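Local coordinates for periplasmic binding protein/LacI transcriptional regulator (Shewanella sp. ANA-3, PDB 5OCP) that binds L-arabinofuranose, as either the alpha or the beta anomer, in the cleft between its two lobes and probably delivers it to an ABC transporter, at residues Val87-Lys92 against Val135-Ala140; Gln40-Gln45 against Ala63-Thr68; Phe99-Ala104 against Lys267-Thr272; Thr16-Ala21 against Pro245-Pro250. All blocks are in the same frame, centred on the assembly; numbering follows the deposited sequence.

Contact 1: residues Val87-Lys92 against Val135-Ala140; sequences VDRNIK and VGATAA. With AHR (alpha-L-arabinofuranose), chain I; FUB (beta-L-arabinofuranose), chain J.
Arg89 passes beneath the start of helix 138-151, and its guanidinium carries the methyl of Ala137 over one face: CB stands 3.5 Å above the plane, displaced toward the rim on the NH1 side. The side chain is stretched from CG to NE (chi2 178°), which carries the guanidinium past the helix start to the sugar. There NE donates to O5 of arabinofuranose at 3.0 Å, an oxygen lying in the guanidinium plane, and NH2 donates to the ring oxygen O4 at 2.9 Å. O5 and O4 nearly coincide in the alpha and beta anomers, so this two-point grip does not distinguish them. The carboxylate of Asp88 approaches the same hydroxyl, with OD1 2.6 Å from O5, while the CB of Ala139 also lies against O5. Arg15, which forms a salt bridge with Asp88, also bonds the sugar, together with Ser12, Arg143 and Asn195.

Thr138 holds the backbone beside this grip. Its OG1 takes the backbone N-H of Asn90 at 2.9 Å in a somewhat bent bond (148°) and is also hydrogen-bonded to Glu67. With CG2 anti to the backbone N, the methyl rests 3.9 Å from the CB of Asn90, packing beside that polar link. Nearly all of this is buried. The loop leaving strand 84-87 of one lobe thus meets the first turn of helix 138-151 of the other, and Phe107 of helix 107-121 packs against Asp88, Thr138 and Ala139.

Contact 2: residues Gln40-Gln45 against Ala63-Thr68; sequences QKQENQ and APVVET
Two glutamines at the start of helix 42-54 bind the loop 63-68 through their carboxamides. Gln45 uses both ends of its amide on backbone atoms that flank Pro64: OE1 receives the N-H of Val65 at 2.9 Å, on a lone pair, while NE2 donates to the O of Ala63 at 2.8 Å. The second bond is almost straight at the hydrogen (168°), yet NE2 comes from above the carbonyl plane of Ala63. NE2 also bonds the hydroxyl of Ser6, so the amide is fixed in its rotation by three partners. An alanine here is likely to leave the N-H of Val65 and the O of Ala63 without these mates and the loop at Pro64 freer to shift.

Gln42 reaches further along the loop. Its chain is extended, with CG anti to the backbone N (chi1 174°), and NE2 meets the O of Thr68 at 2.7 Å within both amide planes. A water joins its OE1 to the hydroxyl of Thr68.

Apolar packing is supplied by CG1 of Val65, 3.6 Å from the CB of Gln42. Separately, the CG2 methyl of Val66 lies beside the polar OE1 of Gln42, and the side chains of Gln42 and Val66 cross at about a right angle.

Both segments follow strands, 32-37 and 59-62, that flank strand 2-7 in a parallel sheet. Loops gathered at the C-terminal edge of such a sheet, beside the ligand cleft, are characteristic of type I periplasmic binding proteins.

Contact 3: residues Phe99-Ala104 against Lys267-Thr272; sequences FLTRIA and KLISTT
Lys267 lies across the ring of Phe99 at a slant, with its CD 4.0 Å from CE1, and the bend at chi2 (-72°) turns its chain back to the neighbouring backbone. NZ ends 2.7 Å from the O of Phe99, nearly in line with the C=O bond, and a water links it to the O of Leu100. A methionine in its place would probably leave the O of Phe99 and this water without their charged mate.

Further on, the side chains run in parallel pairs. Arg102 and Leu268 lie side by side on one face of the sheet, NH1 3.7 Å from CD1; the guanidinium stands over the CB of Ala104, while its NE binds the O of Arg89. On the other face Ile103 and Ile269 point the same way, CD1 of Ile103 touching the CB of Ile269 at 3.8 Å. Between the faces the parallel strands are joined by Ile269 N to Arg102 O at 2.9 Å and Ala104 N to Ile269 O at 3.1 Å. The hydroxyl of Ser270 adds a bond to the O of Ala104. The chemistry is that of an edge strand: backbone bonds carry the register, and a lysine and a serine supplement them at its two ends.

Contact 4: residues Thr16-Ala21 against Pro245-Pro250; sequences TSFSEA and PYLGGP
Phe18 holds its CG anti to the backbone N (chi1 180°), which swings the ring off helix 13-29 toward the segment 245-250, while in Leu247 CG anti to the carbonyl carbon (chi1 -61°) turns the branch toward that ring, and CD1 is the methyl that reaches it. The segment belongs to a type I periplasmic binding protein fold, where the chain crosses between the lobes more than once; here it has left strand 239-242 of one lobe and turns to enter helix 248-259 of the other. CZ of Phe18 lies 4.0 Å from CD1 of Leu247, and the two side chains cross at roughly a right angle.

Pro245 is the piece set against the helix. Its CB rests in a shallow notch formed by the backbone of Phe18, the hydroxyl of Ser17 and the methyl of Ala21, the last 4.1 Å away CB to CB. The Ser17 hydroxyl itself bonds back to the O of Trp14. Next along, CG of Pro245 stands 3.9 Å off the ring plane of Tyr246, toward the rim, and CE1 of Tyr246 touches the CB of Ala21 at 3.6 Å.

No hydrogen bond joins the two segments, and the fit depends on shape. Phe18 also meets the ring of Trp14 and the side chain of Asp88, both pocket residues, so it stands in the second shell of the sugar site. The O of Pro245, to which Leu247 N makes a weak hydrogen bond, lies 3.3 Å from CD1 of Phe18, near the ring plane at its edge, and 3.3 Å from the CB of Ala21.

Overall arrangement
All four contacts draw on the lobe built round the parallel sheet that runs from strand 32-37 to strand 268-270. Contact 1 joins it directly to the other lobe beside the sugar, and its centre is about 9 Å from that of contact 2 and 13 Å from that of contact 3. Glu67 and Val65 tie contact 2 to contact 1, and Arg102 ties contact 3 to it through the backbone of 88-89. Phe18 and Leu247 of contact 4 pack on Asp88, and Leu247 also on Ile103. Along the chain, contacts 1 and 2 lie inside the loop closed by contact 4, whereas contact 3 alternates with contacts 1 and 4. Loop 87-92 thus touches the other three contacts and also carries Asp88 and Arg89 of the sugar pocket.

Contact 1: residues Val87-Lys92 against Val135-Ala140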
loop_
_atom_site.group_PDB
_atom_site.type_symbol
_atom_site.label_atom_id
_atom_site.label_comp_id
_atom_site.label_asym_id
_atom_site.label_seq_id
_atom_site.Cartn_x
_atom_site.Cartn_y
_atom_site.Cartn_z
ATOM N N VAL A 87 8.329 -6.247 -5.679
ATOM C CA VAL A 87 7.829 -4.899 -5.616
ATOM C C VAL A 87 6.760 -4.778 -4.501
ATOM O O VAL A 87 6.073 -5.725 -4.175
ATOM C CB VAL A 87 7.192 -4.411 -6.909
ATOM C CG1 VAL A 87 8.272 -4.332 -7.995
ATOM C CG2 VAL A 87 6.048 -5.301 -7.359
ATOM N N ASP A 88 6.706 -3.597 -3.936
ATOM C CA ASP A 88 5.631 -3.189 -3.017
ATOM C C ASP A 88 5.899 -3.815 -1.676
ATOM O O ASP A 88 6.683 -3.232 -0.893
ATOM C CB ASP A 88 4.251 -3.410 -3.673
ATOM C CG ASP A 88 3.095 -3.398 -2.648
ATOM O OD1 ASP A 88 3.219 -2.691 -1.602
ATOM O OD2 ASP A 88 2.079 -4.148 -2.842
ATOM N N ARG A 89 5.365 -4.987 -1.385
ATOM C CA ARG A 89 5.616 -5.656 -0.114
ATOM C C ARG A 89 6.937 -6.429 -0.160
ATOM O O ARG A 89 7.760 -6.248 -1.101
ATOM C CB ARG A 89 4.422 -6.501 0.319
ATOM C CG ARG A 89 3.148 -5.676 0.386
ATOM C CD ARG A 89 1.942 -6.528 0.762
ATOM N NE ARG A 89 0.704 -5.686 0.752
ATOM C CZ ARG A 89 -0.528 -6.198 0.866
ATOM N NH1 ARG A 89 -0.743 -7.499 0.966
ATOM N NH2 ARG A 89 -1.599 -5.390 0.758
ATOM N N ASN A 90 7.183 -7.150 0.905
ATOM C CA ASN A 90 8.480 -7.848 1.021
ATOM C C ASN A 90 8.252 -9.337 1.173
ATOM O O ASN A 90 7.195 -9.843 1.542
ATOM C CB ASN A 90 9.307 -7.336 2.220
ATOM C CG ASN A 90 10.818 -7.579 2.086
ATOM O OD1 ASN A 90 11.309 -7.959 1.029
ATOM N ND2 ASN A 90 11.529 -7.446 3.201
ATOM N N ILE A 91 9.336 -10.077 0.982
ATOM C CA ILE A 91 9.379 -11.516 1.238
ATOM C C ILE A 91 10.418 -11.752 2.347
ATOM O O ILE A 91 11.313 -10.923 2.537
ATOM C CB ILE A 91 9.726 -12.297 -0.039
ATOM C CG1 ILE A 91 11.134 -11.977 -0.503
ATOM C CG2 ILE A 91 8.686 -12.056 -1.140
ATOM C CD1 ILE A 91 11.635 -12.802 -1.692
ATOM N N LYS A 92 10.221 -12.771 3.144
ATOM C CA LYS A 92 11.266 -13.206 4.086
ATOM C C LYS A 92 11.962 -14.422 3.519
ATOM O O LYS A 92 11.355 -15.490 3.436
ATOM C CB LYS A 92 10.667 -13.497 5.468
ATOM C CG LYS A 92 10.171 -12.263 6.194
ATOM C CD LYS A 92 11.185 -11.172 6.472
ATOM C CE LYS A 92 10.536 -9.958 7.125
ATOM N NZ LYS A 92 10.129 -10.171 8.553
ATOM N N VAL A 135 -3.239 -9.176 7.889
ATOM C CA VAL A 135 -2.250 -9.972 8.623
ATOM C C VAL A 135 -1.178 -10.529 7.702
ATOM O O VAL A 135 -1.461 -11.050 6.586
ATOM C CB VAL A 135 -2.925 -11.104 9.464
ATOM C CG1 VAL A 135 -3.848 -10.476 10.495
ATOM C CG2 VAL A 135 -3.635 -12.116 8.580
ATOM N N GLY A 136 0.057 -10.366 8.146
ATOM C CA GLY A 136 1.226 -10.790 7.426
ATOM C C GLY A 136 1.711 -9.903 6.312
ATOM O O GLY A 136 2.698 -10.229 5.642
ATOM N N ALA A 137 1.013 -8.767 6.054
ATOM C CA ALA A 137 1.435 -7.867 4.944
ATOM C C ALA A 137 2.510 -6.963 5.460
ATOM O O ALA A 137 2.336 -6.303 6.476
ATOM C CB ALA A 137 0.274 -7.003 4.461
ATOM N N THR A 138 3.588 -6.865 4.692
ATOM C CA THR A 138 4.687 -5.981 5.094
ATOM C C THR A 138 4.188 -4.573 5.385
ATOM O O THR A 138 4.671 -3.924 6.286
ATOM C CB THR A 138 5.767 -5.938 3.993
ATOM O OG1 THR A 138 6.110 -7.279 3.635
ATOM C CG2 THR A 138 6.941 -5.178 4.434
ATOM N N ALA A 139 3.275 -4.099 4.546
ATOM C CA ALA A 139 2.763 -2.730 4.677
ATOM C C ALA A 139 2.092 -2.484 6.045
ATOM O O ALA A 139 2.300 -1.424 6.653
ATOM C CB ALA A 139 1.841 -2.382 3.557
ATOM N N ALA A 140 1.355 -3.467 6.545
ATOM C CA ALA A 140 0.700 -3.346 7.862
ATOM C C ALA A 140 1.705 -3.455 9.019
ATOM O O ALA A 140 1.730 -2.650 9.914
ATOM C CB ALA A 140 -0.379 -4.406 8.020
HETATM O O5 AHR I . 1.162 -2.837 -0.063
HETATM C C5 AHR I . 0.577 -1.581 -0.213
HETATM C C4 AHR I . -0.770 -1.539 0.486
HETATM O O4 AHR I . -1.600 -2.591 0.056
HETATM C C3 AHR I . -1.507 -0.211 0.228
HETATM O O3 AHR I . -1.060 0.732 1.147
HETATM C C2 AHR I . -2.942 -0.688 0.385
HETATM O O2 AHR I . -3.924 0.121 -0.192
HETATM C C1 AHR I . -2.847 -2.010 -0.355
HETATM O O1 AHR I . -3.852 -2.798 0.033
HETATM O O5 FUB J . 1.162 -2.836 -0.063
HETATM C C5 FUB J . 0.570 -1.583 -0.215
HETATM C C4 FUB J . -0.780 -1.544 0.482
HETATM O O4 FUB J . -1.612 -2.602 0.072
HETATM C C3 FUB J . -1.523 -0.224 0.222
HETATM O O3 FUB J . -1.060 0.725 1.132
HETATM C C2 FUB J . -2.961 -0.675 0.449
HETATM O O2 FUB J . -3.930 0.127 -0.184
HETATM C C1 FUB J . -2.979 -2.150 0.046
HETATM O O1 FUB J . -3.368 -2.204 -1.237
#

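Contact 2: residues Gln40-Gln45 against Ala63-Thr68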
loop_
_atom_site.group_PDB
_atom_site.type_symbol
_atom_site.label_atom_id
_atom_site.label_comp_id
_atom_site.label_asym_id
_atom_site.label_seq_id
_atom_site.Cartn_x
_atom_site.Cartn_y
_atom_site.Cartn_z
ATOM N N GLN A 40 -6.339 -12.079 -3.964
ATOM C CA GLN A 40 -5.947 -12.077 -2.539
ATOM C C GLN A 40 -5.282 -13.367 -2.018
ATOM O O GLN A 40 -4.999 -13.418 -0.807
ATOM C CB GLN A 40 -7.053 -11.613 -1.591
ATOM C CG GLN A 40 -8.087 -10.604 -2.120
ATOM C CD GLN A 40 -7.512 -9.337 -2.741
ATOM O OE1 GLN A 40 -8.072 -8.827 -3.799
ATOM N NE2 GLN A 40 -6.424 -8.786 -2.096
ATOM N N LYS A 41 -5.060 -14.383 -2.844
ATOM C CA LYS A 41 -4.562 -15.688 -2.354
ATOM C C LYS A 41 -3.126 -15.954 -2.775
ATOM O O LYS A 41 -2.798 -15.999 -3.978
ATOM C CB LYS A 41 -5.486 -16.813 -2.788
ATOM C CG LYS A 41 -6.899 -16.598 -2.276
ATOM C CD LYS A 41 -7.785 -17.713 -2.801
ATOM C CE LYS A 41 -9.139 -17.708 -2.080
ATOM N NZ LYS A 41 -9.670 -19.107 -1.946
ATOM N N GLN A 42 -2.227 -16.198 -1.806
ATOM C CA GLN A 42 -0.860 -16.467 -2.130
ATOM C C GLN A 42 -0.721 -17.678 -3.054
ATOM O O GLN A 42 0.118 -17.749 -3.951
ATOM C CB GLN A 42 -0.014 -16.668 -0.839
ATOM C CG GLN A 42 1.425 -17.114 -1.191
ATOM C CD GLN A 42 2.306 -17.170 0.007
ATOM O OE1 GLN A 42 1.773 -17.404 1.102
ATOM N NE2 GLN A 42 3.668 -16.908 -0.160
ATOM N N GLU A 43 -1.558 -18.683 -2.832
ATOM C CA GLU A 43 -1.498 -19.822 -3.670
ATOM C C GLU A 43 -1.696 -19.528 -5.125
ATOM O O GLU A 43 -1.073 -20.124 -5.956
ATOM C CB GLU A 43 -2.513 -20.895 -3.199
ATOM C CG GLU A 43 -1.860 -21.857 -2.253
ATOM C CD GLU A 43 -0.579 -22.529 -2.862
ATOM O OE1 GLU A 43 0.453 -22.644 -2.140
ATOM O OE2 GLU A 43 -0.562 -22.865 -4.094
ATOM N N ASN A 44 -2.566 -18.560 -5.404
ATOM C CA ASN A 44 -2.722 -18.131 -6.825
ATOM C C ASN A 44 -1.506 -17.399 -7.378
ATOM O O ASN A 44 -1.162 -17.523 -8.568
ATOM C CB ASN A 44 -3.976 -17.322 -6.978
ATOM C CG ASN A 44 -5.244 -18.122 -6.726
ATOM O OD1 ASN A 44 -5.252 -19.348 -6.945
ATOM N ND2 ASN A 44 -6.352 -17.431 -6.407
ATOM N N GLN A 45 -0.808 -16.655 -6.499
ATOM C CA GLN A 45 0.443 -16.080 -6.942
ATOM C C GLN A 45 1.448 -17.110 -7.290
ATOM O O GLN A 45 2.122 -17.015 -8.316
ATOM C CB GLN A 45 1.054 -15.121 -5.905
ATOM C CG GLN A 45 0.150 -13.985 -5.516
ATOM C CD GLN A 45 0.834 -12.830 -4.814
ATOM O OE1 GLN A 45 0.837 -12.781 -3.600
ATOM N NE2 GLN A 45 1.409 -11.919 -5.586
ATOM N N ALA A 63 4.499 -8.894 -6.446
ATOM C CA ALA A 63 4.067 -8.055 -5.380
ATOM C C ALA A 63 3.521 -9.039 -4.339
ATOM O O ALA A 63 2.403 -9.530 -4.484
ATOM C CB ALA A 63 2.953 -7.094 -5.818
ATOM N N PRO A 64 4.320 -9.419 -3.339
ATOM C CA PRO A 64 3.884 -10.576 -2.536
ATOM C C PRO A 64 2.825 -10.264 -1.479
ATOM O O PRO A 64 2.937 -9.278 -0.748
ATOM C CB PRO A 64 5.191 -10.995 -1.875
ATOM C CG PRO A 64 5.906 -9.673 -1.663
ATOM C CD PRO A 64 5.673 -8.974 -2.952
ATOM N N VAL A 65 1.751 -11.051 -1.417
ATOM C CA VAL A 65 0.656 -10.732 -0.467
ATOM C C VAL A 65 1.063 -10.789 1.010
ATOM O O VAL A 65 0.671 -9.943 1.818
ATOM C CB VAL A 65 -0.635 -11.587 -0.770
ATOM C CG1 VAL A 65 -0.376 -13.086 -0.654
ATOM C CG2 VAL A 65 -1.808 -11.050 0.033
ATOM N N VAL A 66 1.880 -11.822 1.296
ATOM C CA VAL A 66 2.452 -12.035 2.631
ATOM C C VAL A 66 3.904 -12.368 2.425
ATOM O O VAL A 66 4.373 -12.529 1.274
ATOM C CB VAL A 66 1.715 -13.159 3.435
ATOM C CG1 VAL A 66 0.252 -12.718 3.654
ATOM C CG2 VAL A 66 1.826 -14.519 2.750
ATOM N N GLU A 67 4.641 -12.395 3.535
ATOM C CA GLU A 67 6.091 -12.464 3.494
ATOM C C GLU A 67 6.608 -13.916 3.479
ATOM O O GLU A 67 7.719 -14.119 3.021
ATOM C CB GLU A 67 6.703 -11.705 4.663
ATOM C CG GLU A 67 6.338 -10.257 4.775
ATOM C CD GLU A 67 6.997 -9.513 5.904
ATOM O OE1 GLU A 67 7.185 -10.122 7.026
ATOM O OE2 GLU A 67 7.246 -8.277 5.715
ATOM N N THR A 68 5.861 -14.864 3.993
ATOM C CA THR A 68 6.326 -16.230 4.129
ATOM C C THR A 68 5.980 -17.065 2.913
ATOM O O THR A 68 5.038 -16.728 2.200
ATOM C CB THR A 68 5.603 -16.846 5.349
ATOM O OG1 THR A 68 4.182 -16.626 5.261
ATOM C CG2 THR A 68 6.049 -16.098 6.586
HETATM O O HOH W 1 2.813 -18.188 3.599
#

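Contact 3: residues Phe99-Ala104 against Lys267-Thr272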
loop_
_atom_site.group_PDB
_atom_site.type_symbol
_atom_site.label_atom_id
_atom_site.label_comp_id
_atom_site.label_asym_id
_atom_site.label_seq_id
_atom_site.Cartn_x
_atom_site.Cartn_y
_atom_site.Cartn_z
ATOM N N PHE A 99 16.448 -13.292 -5.515
ATOM C CA PHE A 99 15.843 -12.227 -6.231
ATOM C C PHE A 99 16.926 -11.233 -6.725
ATOM O O PHE A 99 18.067 -11.165 -6.186
ATOM C CB PHE A 99 14.721 -11.600 -5.371
ATOM C CG PHE A 99 15.216 -10.894 -4.157
ATOM C CD1 PHE A 99 15.578 -9.546 -4.229
ATOM C CD2 PHE A 99 15.314 -11.581 -2.953
ATOM C CE1 PHE A 99 16.058 -8.912 -3.110
ATOM C CE2 PHE A 99 15.850 -10.979 -1.836
ATOM C CZ PHE A 99 16.226 -9.617 -1.927
ATOM N N LEU A 100 16.603 -10.508 -7.746
ATOM C CA LEU A 100 17.444 -9.549 -8.342
ATOM C C LEU A 100 17.454 -8.304 -7.443
ATOM O O LEU A 100 18.495 -7.843 -7.066
ATOM C CB LEU A 100 16.968 -9.244 -9.758
ATOM C CG LEU A 100 17.643 -8.153 -10.519
ATOM C CD1 LEU A 100 19.182 -8.350 -10.650
ATOM C CD2 LEU A 100 17.084 -7.913 -11.869
ATOM N N THR A 101 16.273 -7.787 -7.119
ATOM C CA THR A 101 16.168 -6.606 -6.271
ATOM C C THR A 101 14.726 -6.331 -5.859
ATOM O O THR A 101 13.794 -6.961 -6.361
ATOM C CB THR A 101 16.735 -5.357 -6.973
ATOM O OG1 THR A 101 16.831 -4.279 -6.032
ATOM C CG2 THR A 101 15.838 -4.940 -8.126
ATOM N N ARG A 102 14.551 -5.386 -4.940
ATOM C CA ARG A 102 13.225 -5.021 -4.456
ATOM C C ARG A 102 12.982 -3.522 -4.602
ATOM O O ARG A 102 13.790 -2.707 -4.158
ATOM C CB ARG A 102 13.054 -5.442 -2.995
ATOM C CG ARG A 102 11.840 -4.833 -2.312
ATOM C CD ARG A 102 11.502 -5.571 -1.026
ATOM N NE ARG A 102 10.251 -5.100 -0.439
ATOM C CZ ARG A 102 10.178 -4.261 0.588
ATOM N NH1 ARG A 102 11.286 -3.795 1.147
ATOM N NH2 ARG A 102 8.995 -3.886 1.058
ATOM N N ILE A 103 11.864 -3.168 -5.228
ATOM C CA ILE A 103 11.512 -1.774 -5.436
ATOM C C ILE A 103 10.368 -1.484 -4.481
ATOM O O ILE A 103 9.349 -2.115 -4.577
ATOM C CB ILE A 103 11.040 -1.490 -6.842
ATOM C CG1 ILE A 103 11.983 -2.064 -7.896
ATOM C CG2 ILE A 103 10.783 0.003 -7.005
ATOM C CD1 ILE A 103 13.480 -1.753 -7.706
ATOM N N ALA A 104 10.563 -0.587 -3.497
ATOM C CA ALA A 104 9.548 -0.415 -2.496
ATOM C C ALA A 104 9.661 0.979 -1.860
ATOM O O ALA A 104 10.727 1.581 -1.883
ATOM C CB ALA A 104 9.628 -1.504 -1.455
ATOM N N LYS A 267 20.079 -4.560 -3.687
ATOM C CA LYS A 267 18.993 -5.466 -3.356
ATOM C C LYS A 267 17.733 -4.742 -2.947
ATOM O O LYS A 267 16.650 -5.331 -2.987
ATOM C CB LYS A 267 19.381 -6.462 -2.265
ATOM C CG LYS A 267 20.499 -7.382 -2.743
ATOM C CD LYS A 267 19.958 -8.345 -3.754
ATOM C CE LYS A 267 20.951 -9.462 -4.053
ATOM N NZ LYS A 267 20.460 -10.359 -5.156
ATOM N N LEU A 268 17.851 -3.482 -2.601
ATOM C CA LEU A 268 16.662 -2.611 -2.324
ATOM C C LEU A 268 16.848 -1.253 -2.854
ATOM O O LEU A 268 17.906 -0.643 -2.583
ATOM C CB LEU A 268 16.448 -2.527 -0.768
ATOM C CG LEU A 268 15.328 -1.609 -0.278
ATOM C CD1 LEU A 268 13.970 -2.106 -0.792
ATOM C CD2 LEU A 268 15.320 -1.577 1.259
ATOM N N ILE A 269 15.862 -0.730 -3.633
ATOM C CA ILE A 269 15.874 0.582 -4.213
ATOM C C ILE A 269 14.542 1.197 -3.659
ATOM O O ILE A 269 13.437 0.635 -3.875
ATOM C CB ILE A 269 15.747 0.502 -5.733
ATOM C CG1 ILE A 269 16.892 -0.303 -6.373
ATOM C CG2 ILE A 269 15.588 1.858 -6.291
ATOM C CD1 ILE A 269 18.199 0.260 -6.057
ATOM N N SER A 270 14.638 2.275 -2.902
ATOM C CA SER A 270 13.487 2.745 -2.185
ATOM C C SER A 270 13.370 4.256 -2.183
ATOM O O SER A 270 14.348 4.940 -1.962
ATOM C CB SER A 270 13.595 2.196 -0.773
ATOM O OG SER A 270 12.507 2.603 0.067
ATOM N N THR A 271 12.117 4.767 -2.275
ATOM C CA THR A 271 11.834 6.186 -2.088
ATOM C C THR A 271 10.436 6.228 -1.450
ATOM O O THR A 271 9.611 5.366 -1.819
ATOM C CB THR A 271 11.750 6.979 -3.421
ATOM O OG1 THR A 271 13.045 6.986 -4.041
ATOM C CG2 THR A 271 11.356 8.402 -3.219
ATOM N N THR A 272 10.250 7.152 -0.524
ATOM C CA THR A 272 9.004 7.249 0.254
ATOM C C THR A 272 8.357 8.596 -0.014
ATOM O O THR A 272 9.028 9.603 -0.202
ATOM C CB THR A 272 9.314 6.983 1.732
ATOM O OG1 THR A 272 9.919 5.682 1.821
ATOM C CG2 THR A 272 8.092 7.028 2.644
HETATM O O HOH W 2 21.066 -8.303 -7.341
#

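Contact 4: residues Thr16-Ala21 against Pro245-Pro250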
loop_
_atom_site.group_PDB
_atom_site.type_symbol
_atom_site.label_atom_id
_atom_site.label_comp_id
_atom_site.label_asym_id
_atom_site.label_seq_id
_atom_site.Cartn_x
_atom_site.Cartn_y
_atom_site.Cartn_z
ATOM N N THR A 16 -5.525 -1.285 -7.365
ATOM C CA THR A 16 -5.934 -1.312 -8.786
ATOM C C THR A 16 -5.234 -0.217 -9.548
ATOM O O THR A 16 -4.817 -0.440 -10.754
ATOM C CB THR A 16 -7.462 -1.227 -8.934
ATOM O OG1 THR A 16 -7.932 -0.110 -8.252
ATOM C CG2 THR A 16 -8.149 -2.399 -8.279
ATOM N N SER A 17 -4.974 0.928 -8.923
ATOM C CA SER A 17 -4.151 1.966 -9.540
ATOM C C SER A 17 -2.717 1.525 -9.847
ATOM O O SER A 17 -2.121 1.864 -10.920
ATOM C CB SER A 17 -4.172 3.289 -8.724
ATOM O OG SER A 17 -3.248 3.255 -7.607
ATOM N N PHE A 18 -2.173 0.698 -8.962
ATOM C CA PHE A 18 -0.838 0.077 -9.123
ATOM C C PHE A 18 -0.871 -0.842 -10.288
ATOM O O PHE A 18 0.046 -0.775 -11.170
ATOM C CB PHE A 18 -0.443 -0.655 -7.864
ATOM C CG PHE A 18 0.872 -1.344 -7.858
ATOM C CD1 PHE A 18 1.930 -0.951 -8.609
ATOM C CD2 PHE A 18 1.032 -2.449 -6.970
ATOM C CE1 PHE A 18 3.118 -1.615 -8.523
ATOM C CE2 PHE A 18 2.219 -3.144 -6.871
ATOM C CZ PHE A 18 3.265 -2.710 -7.673
ATOM N N SER A 19 -1.869 -1.671 -10.367
ATOM C CA SER A 19 -1.964 -2.576 -11.544
ATOM C C SER A 19 -2.016 -1.762 -12.877
ATOM O O SER A 19 -1.304 -2.013 -13.811
ATOM C CB SER A 19 -3.150 -3.489 -11.462
ATOM O OG SER A 19 -3.023 -4.262 -10.307
ATOM N N GLU A 20 -2.845 -0.742 -12.905
ATOM C CA GLU A 20 -2.933 0.118 -14.089
ATOM C C GLU A 20 -1.650 0.844 -14.429
ATOM O O GLU A 20 -1.250 0.952 -15.627
ATOM C CB GLU A 20 -4.111 1.142 -13.953
ATOM C CG GLU A 20 -5.458 0.483 -14.046
ATOM C CD GLU A 20 -5.691 -0.314 -15.392
ATOM O OE1 GLU A 20 -5.247 0.104 -16.514
ATOM O OE2 GLU A 20 -6.332 -1.393 -15.342
ATOM N N ALA A 21 -0.936 1.295 -13.414
ATOM C CA ALA A 21 0.391 1.895 -13.581
ATOM C C ALA A 21 1.446 0.964 -14.141
ATOM O O ALA A 21 2.164 1.331 -15.065
ATOM C CB ALA A 21 0.918 2.444 -12.290
ATOM N N PRO A 245 2.283 4.665 -7.178
ATOM C CA PRO A 245 1.979 3.377 -7.856
ATOM C C PRO A 245 2.966 3.065 -8.989
ATOM O O PRO A 245 2.818 2.017 -9.641
ATOM C CB PRO A 245 0.587 3.583 -8.342
ATOM C CG PRO A 245 0.483 5.018 -8.643
ATOM C CD PRO A 245 1.321 5.691 -7.587
ATOM N N TYR A 246 4.048 3.864 -9.152
ATOM C CA TYR A 246 5.047 3.678 -10.242
ATOM C C TYR A 246 6.285 2.920 -9.922
ATOM O O TYR A 246 7.347 3.346 -10.233
ATOM C CB TYR A 246 5.373 5.030 -10.856
ATOM C CG TYR A 246 4.162 5.662 -11.325
ATOM C CD1 TYR A 246 3.510 5.172 -12.464
ATOM C CD2 TYR A 246 3.628 6.766 -10.663
ATOM C CE1 TYR A 246 2.367 5.708 -12.912
ATOM C CE2 TYR A 246 2.438 7.292 -11.103
ATOM C CZ TYR A 246 1.872 6.772 -12.217
ATOM O OH TYR A 246 0.723 7.281 -12.684
ATOM N N LEU A 247 6.144 1.735 -9.300
ATOM C CA LEU A 247 7.235 0.909 -8.929
ATOM C C LEU A 247 7.684 0.040 -10.096
ATOM O O LEU A 247 8.793 -0.513 -10.062
ATOM C CB LEU A 247 6.791 -0.039 -7.829
ATOM C CG LEU A 247 6.324 0.651 -6.570
ATOM C CD1 LEU A 247 5.810 -0.437 -5.682
ATOM C CD2 LEU A 247 7.520 1.331 -5.945
ATOM N N GLY A 248 6.847 -0.068 -11.125
ATOM C CA GLY A 248 7.154 -0.861 -12.278
ATOM C C GLY A 248 8.379 -0.305 -12.988
ATOM O O GLY A 248 9.249 -1.051 -13.390
ATOM N N GLY A 249 8.458 1.021 -13.122
ATOM C CA GLY A 249 9.544 1.640 -13.825
ATOM C C GLY A 249 10.898 1.214 -13.369
ATOM O O GLY A 249 11.664 0.664 -14.171
ATOM N N PRO A 250 11.224 1.438 -12.077
ATOM C CA PRO A 250 12.490 0.933 -11.598
ATOM C C PRO A 250 12.644 -0.569 -11.666
ATOM O O PRO A 250 13.782 -1.062 -11.754
ATOM C CB PRO A 250 12.590 1.455 -10.121
ATOM C CG PRO A 250 11.584 2.527 -10.028
ATOM C CD PRO A 250 10.531 2.278 -11.093
#